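Local structure of galactitol 1-phosphate 5-dehydrogenase (Escherichia coli, 4UEJ) at residues Y106-S111 with M288-P293; V148-F153 with I177-A182. The protein oxidises galactitol 1-phosphate to D-tagatose 6-phosphate with NAD(+), as a homodimeric zinc-containing dehydrogenase of the alcohol dehydrogenase family. One frame throughout, in Å; residues are numbered along the deposited sequence.

Interaction 1 of 2, residues Y106-S111 with M288-P293; sequences YDFIGS and MNYSSP
Met288 reaches across to Tyr106 and Phe108, ending with its methyl over one face of the tyrosine ring. In the conformer described, one of two modelled for Met288, its CE lies 3.3 Å from CZ of Tyr106, at the hydroxyl end of the ring, an approach so tight that its exact length is doubtful. The methionine chain is extended at chi2 (-161°) and then bent about the CG-SD bond (chi3 -109°), which turns the methyl toward Tyr106. SD itself meets both rings obliquely in Met-aromatic contacts, 4.9 Å from the centroid of the Tyr106 ring and, on the other ring, 4.0 Å from Phe108 CE2; Phe108 and Met288 run past each other in opposite directions. Phe108 CE2 also lies 4.3 Å from the hydroxyl OH of Tyr290. Leu86 of strand 86-87 lies against Tyr106, Phe108 and Met288, while Phe108 meets the zinc ligand His59 edge-to-face and its side chain lies about 4 Å from the bound glycerol, nearest atoms. With an alanine at Tyr106, the Met288 methyl would probably lose the aromatic face beneath it, and a gap would open beside Leu86. Dispersion and sulfur-aromatic attraction thus carry this small junction between the GroES-like and coenzyme-binding parts, and the lack of directional bonds across it is consistent with surfaces that can shift as the enzyme opens and closes.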
loop_
_atom_site.group_PDB
_atom_site.type_symbol
_atom_site.label_atom_id
_atom_site.label_comp_id
_atom_site.label_asym_id
_atom_site.label_seq_id
_atom_site.Cartn_x
_atom_site.Cartn_y
_atom_site.Cartn_z
ATOM N N TYR A 106 -21.434 11.880 4.578
ATOM C CA TYR A 106 -20.903 13.214 4.317
ATOM C C TYR A 106 -21.545 13.830 3.081
ATOM O O TYR A 106 -21.947 13.124 2.156
ATOM C CB TYR A 106 -19.372 13.198 4.199
ATOM C CG TYR A 106 -18.727 12.515 2.997
ATOM C CD1 TYR A 106 -18.762 13.087 1.723
ATOM C CD2 TYR A 106 -18.009 11.335 3.157
ATOM C CE1 TYR A 106 -18.126 12.486 0.649
ATOM C CE2 TYR A 106 -17.384 10.718 2.084
ATOM C CZ TYR A 106 -17.446 11.296 0.834
ATOM O OH TYR A 106 -16.816 10.682 -0.226
ATOM N N ASP A 107 -21.674 15.153 3.099
ATOM C CA ASP A 107 -22.113 15.891 1.925
ATOM C C ASP A 107 -20.878 16.409 1.213
ATOM O O ASP A 107 -19.793 16.468 1.789
ATOM C CB ASP A 107 -23.036 17.050 2.307
ATOM C CG ASP A 107 -24.024 17.398 1.209
ATOM O OD1 ASP A 107 -23.852 16.927 0.057
ATOM O OD2 ASP A 107 -24.979 18.146 1.504
ATOM N N PHE A 108 -21.025 16.759 -0.053
ATOM C CA PHE A 108 -19.885 17.309 -0.762
ATOM C C PHE A 108 -20.357 18.341 -1.763
ATOM O O PHE A 108 -21.116 18.035 -2.679
ATOM C CB PHE A 108 -19.082 16.213 -1.462
ATOM C CG PHE A 108 -17.729 16.666 -1.885
ATOM C CD1 PHE A 108 -17.544 17.307 -3.099
ATOM C CD2 PHE A 108 -16.642 16.494 -1.051
ATOM C CE1 PHE A 108 -16.295 17.744 -3.478
ATOM C CE2 PHE A 108 -15.412 16.932 -1.420
ATOM C CZ PHE A 108 -15.224 17.547 -2.640
ATOM N N ILE A 109 -19.919 19.576 -1.554
ATOM C CA ILE A 109 -20.313 20.681 -2.405
ATOM C C ILE A 109 -19.725 20.473 -3.802
ATOM O O ILE A 109 -18.516 20.353 -3.963
ATOM C CB ILE A 109 -19.855 22.010 -1.785
ATOM C CG1 ILE A 109 -20.652 22.265 -0.501
ATOM C CG2 ILE A 109 -19.971 23.167 -2.779
ATOM C CD1 ILE A 109 -19.947 23.187 0.465
ATOM N N GLY A 110 -20.595 20.396 -4.802
ATOM C CA GLY A 110 -20.164 20.191 -6.172
ATOM C C GLY A 110 -20.117 18.736 -6.595
ATOM O O GLY A 110 -19.595 18.409 -7.661
ATOM N N SER A 111 -20.667 17.850 -5.772
ATOM C CA SER A 111 -20.728 16.437 -6.136
ATOM C C SER A 111 -21.999 15.794 -5.584
ATOM O O SER A 111 -22.803 15.239 -6.337
ATOM C CB SER A 111 -19.491 15.693 -5.632
ATOM O OG SER A 111 -19.538 14.318 -5.990
ATOM N N MET A 288 -9.443 12.565 -0.432
ATOM C CA MET A 288 -9.792 13.943 -0.152
ATOM C C MET A 288 -8.640 14.701 0.492
ATOM O O MET A 288 -7.493 14.562 0.075
ATOM C CB MET A 288 -11.050 14.002 0.711
ATOM C CG MET A 288 -12.255 13.449 -0.013
ATOM S SD MET A 288 -13.818 13.960 0.702
ATOM C CE MET A 288 -14.381 12.433 1.433
ATOM N N ASN A 289 -8.940 15.545 1.468
ATOM C CA ASN A 289 -7.931 16.481 1.923
ATOM C C ASN A 289 -8.172 17.114 3.282
ATOM O O ASN A 289 -8.050 18.329 3.443
ATOM C CB ASN A 289 -7.773 17.583 0.858
ATOM C CG ASN A 289 -9.094 17.957 0.149
ATOM O OD1 ASN A 289 -9.849 17.110 -0.358
ATOM N ND2 ASN A 289 -9.344 19.248 0.074
ATOM N N TYR A 290 -8.489 16.288 4.270
ATOM C CA TYR A 290 -8.890 16.799 5.569
ATOM C C TYR A 290 -8.216 16.052 6.680
ATOM O O TYR A 290 -7.857 14.880 6.538
ATOM C CB TYR A 290 -10.409 16.713 5.751
ATOM C CG TYR A 290 -11.114 17.345 4.596
ATOM C CD1 TYR A 290 -11.254 18.719 4.529
ATOM C CD2 TYR A 290 -11.594 16.576 3.546
ATOM C CE1 TYR A 290 -11.864 19.315 3.460
ATOM C CE2 TYR A 290 -12.213 17.161 2.478
ATOM C CZ TYR A 290 -12.343 18.538 2.441
ATOM O OH TYR A 290 -12.954 19.153 1.378
ATOM N N SER A 291 -8.054 16.752 7.792
ATOM C CA SER A 291 -7.541 16.149 9.003
ATOM C C SER A 291 -8.001 16.986 10.186
ATOM O O SER A 291 -8.619 18.038 10.020
ATOM C CB SER A 291 -6.014 16.036 8.960
ATOM O OG SER A 291 -5.408 17.305 8.808
ATOM N N SER A 292 -7.711 16.503 11.384
ATOM C CA SER A 292 -8.135 17.183 12.599
ATOM C C SER A 292 -7.026 18.089 13.132
ATOM O O SER A 292 -5.853 17.724 13.068
ATOM C CB SER A 292 -8.544 16.156 13.654
ATOM O OG SER A 292 -8.753 16.778 14.904
ATOM N N PRO A 293 -7.392 19.272 13.660
ATOM C CA PRO A 293 -8.768 19.777 13.758
ATOM C C PRO A 293 -9.299 20.326 12.437
ATOM O O PRO A 293 -8.545 20.937 11.677
ATOM C CB PRO A 293 -8.655 20.887 14.800
ATOM C CG PRO A 293 -7.276 21.404 14.625
ATOM C CD PRO A 293 -6.425 20.225 14.234
#

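Interaction 2 of 2, residues V148-F153 with I177-A182; sequences VGLHAF and IQCAVA
Leu150 and Phe153 of helix 148-153 pack against Cys179 and Ala180 of helix 177-182, two segments whose axes come within 9.8 Å of each other. They cross at a signed angle of -49°, and the backbones draw nearest at Leu150 and Cys179, where the CA atoms are 7.3 Å apart. Phe153 contributes the largest buried surface to the contact. Its ring presents an edge to Cys179: CE2 lies 3.9 Å from Cys179 CB, which sits near the ring plane. Phe153 CZ is equally close to the methyl CB of Ala180, and CE2 also lies 3.7 Å from Ala180 N, while one turn earlier Gly149 O lies over a face of the ring, offset toward its rim. Cys179 CB touches both side chains of the first helix, meeting Leu150 CD2 as well as Phe153 CE2. The cysteine SG, anti to its own carbonyl carbon (chi1 -71°), turns to Leu150, whose CD2 lies 3.9 Å from Cys179 SG. Leu150 also touches helix 297-307, at Glu298, Thr301 and Ala302, and Phe153 reaches Leu232 and Leu234 of strand 231-235 beneath. His151, which does not touch helix 177-182, is hydrogen-bonded to Glu298 and to Glu280 of the second subunit. All four residues of the contact are buried, and their meeting is apolar. This is the helix packing of a Rossmann fold: helix 171-182 follows the glycine-rich turn after strand 163-167 and leads to strand 187-192 in a beta-alpha-beta crossover, with helix 143-155 lying alongside it over the parallel sheet.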
loop_
_atom_site.group_PDB
_atom_site.type_symbol
_atom_site.label_atom_id
_atom_site.label_comp_id
_atom_site.label_asym_id
_atom_site.label_seq_id
_atom_site.Cartn_x
_atom_site.Cartn_y
_atom_site.Cartn_z
ATOM N N VAL A 148 -5.002 18.763 -1.630
ATOM C CA VAL A 148 -5.013 17.372 -2.078
ATOM C C VAL A 148 -3.608 16.763 -1.953
ATOM O O VAL A 148 -3.414 15.703 -1.324
ATOM C CB VAL A 148 -5.508 17.249 -3.519
ATOM C CG1 VAL A 148 -5.371 15.827 -4.008
ATOM C CG2 VAL A 148 -6.967 17.702 -3.610
ATOM N N GLY A 149 -2.631 17.443 -2.540
ATOM C CA GLY A 149 -1.252 17.006 -2.484
ATOM C C GLY A 149 -0.710 17.059 -1.074
ATOM O O GLY A 149 0.005 16.158 -0.654
ATOM N N LEU A 150 -1.066 18.106 -0.337
ATOM C CA LEU A 150 -0.600 18.250 1.028
ATOM C C LEU A 150 -1.115 17.111 1.896
ATOM O O LEU A 150 -0.411 16.650 2.788
ATOM C CB LEU A 150 -1.031 19.581 1.632
ATOM C CG LEU A 150 -0.319 20.805 1.045
ATOM C CD1 LEU A 150 -0.772 22.053 1.822
ATOM C CD2 LEU A 150 1.180 20.638 1.173
ATOM N N HIS A 151 -2.343 16.678 1.637
ATOM C CA HIS A 151 -2.921 15.583 2.414
ATOM C C HIS A 151 -2.141 14.295 2.185
ATOM O O HIS A 151 -1.862 13.559 3.130
ATOM C CB HIS A 151 -4.388 15.354 2.049
ATOM C CG HIS A 151 -5.040 14.297 2.880
ATOM N ND1 HIS A 151 -5.222 14.431 4.242
ATOM C CD2 HIS A 151 -5.523 13.075 2.559
ATOM C CE1 HIS A 151 -5.794 13.340 4.719
ATOM N NE2 HIS A 151 -5.999 12.504 3.713
ATOM N N ALA A 152 -1.797 14.032 0.929
ATOM C CA ALA A 152 -0.955 12.866 0.614
ATOM C C ALA A 152 0.410 12.946 1.293
ATOM O O ALA A 152 0.861 11.944 1.864
ATOM C CB ALA A 152 -0.792 12.709 -0.876
ATOM N N PHE A 153 1.073 14.109 1.244
ATOM C CA PHE A 153 2.338 14.278 1.982
ATOM C C PHE A 153 2.163 14.016 3.481
ATOM O O PHE A 153 3.007 13.390 4.130
ATOM C CB PHE A 153 2.917 15.689 1.787
ATOM C CG PHE A 153 3.366 15.980 0.382
ATOM C CD1 PHE A 153 3.703 14.958 -0.488
ATOM C CD2 PHE A 153 3.435 17.287 -0.076
ATOM C CE1 PHE A 153 4.118 15.230 -1.787
ATOM C CE2 PHE A 153 3.851 17.563 -1.379
ATOM C CZ PHE A 153 4.174 16.536 -2.235
ATOM N N ILE A 177 4.256 19.380 -6.953
ATOM C CA ILE A 177 5.665 19.677 -7.188
ATOM C C ILE A 177 6.103 20.898 -6.414
ATOM O O ILE A 177 7.120 20.865 -5.715
ATOM C CB ILE A 177 5.944 19.898 -8.673
ATOM C CG1 ILE A 177 5.733 18.585 -9.431
ATOM C CG2 ILE A 177 7.352 20.456 -8.870
ATOM C CD1 ILE A 177 5.737 18.746 -10.935
ATOM N N GLN A 178 5.327 21.974 -6.537
ATOM C CA GLN A 178 5.631 23.219 -5.852
ATOM C C GLN A 178 5.654 23.043 -4.339
ATOM O O GLN A 178 6.536 23.580 -3.661
ATOM C CB GLN A 178 4.621 24.300 -6.244
ATOM C CG GLN A 178 4.594 24.607 -7.719
ATOM C CD GLN A 178 3.628 25.725 -8.039
ATOM O OE1 GLN A 178 3.364 26.572 -7.196
ATOM N NE2 GLN A 178 3.090 25.730 -9.252
ATOM N N CYS A 179 4.695 22.279 -3.811
ATOM C CA CYS A 179 4.641 22.062 -2.368
ATOM C C CYS A 179 5.829 21.220 -1.890
ATOM O O CYS A 179 6.441 21.546 -0.879
ATOM C CB CYS A 179 3.330 21.402 -1.963
ATOM S SG CYS A 179 1.923 22.542 -2.105
ATOM N N ALA A 180 6.169 20.178 -2.641
ATOM C CA ALA A 180 7.321 19.342 -2.292
ATOM C C ALA A 180 8.598 20.163 -2.188
ATOM O O ALA A 180 9.394 19.974 -1.274
ATOM C CB ALA A 180 7.496 18.216 -3.311
ATOM N N VAL A 181 8.806 21.072 -3.131
ATOM C CA VAL A 181 9.980 21.926 -3.093
ATOM C C VAL A 181 9.957 22.814 -1.852
ATOM O O VAL A 181 10.958 22.950 -1.152
ATOM C CB VAL A 181 10.077 22.788 -4.366
ATOM C CG1 VAL A 181 11.211 23.777 -4.248
ATOM C CG2 VAL A 181 10.275 21.875 -5.568
ATOM N N ALA A 182 8.796 23.390 -1.567
ATOM C CA ALA A 182 8.675 24.342 -0.478
ATOM C C ALA A 182 8.857 23.679 0.890
ATOM O O ALA A 182 9.295 24.316 1.861
ATOM C CB ALA A 182 7.314 25.041 -0.556
#

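From the N terminus, the chain first passes through 106-111 in the GroES-like part, close to both zinc sites, then runs along helix 143-155 into the coenzyme-binding part. Interaction 2 closes a short loop of 23 residues, which holds strand 163-167 and the turn into helix 171-182. Interaction 1 closes only much later, when 288-293 returns after strand 282-285, so the short loop is nested within its 176-residue loop. The contacts meet directly: Asn289 packs on Val148 and His151, and Tyr290 O lies 3.2 Å from His151 CE1. Interaction 2 thus joins helices within the Rossmann fold, whereas interaction 1 spans the cleft to the GroES-like part.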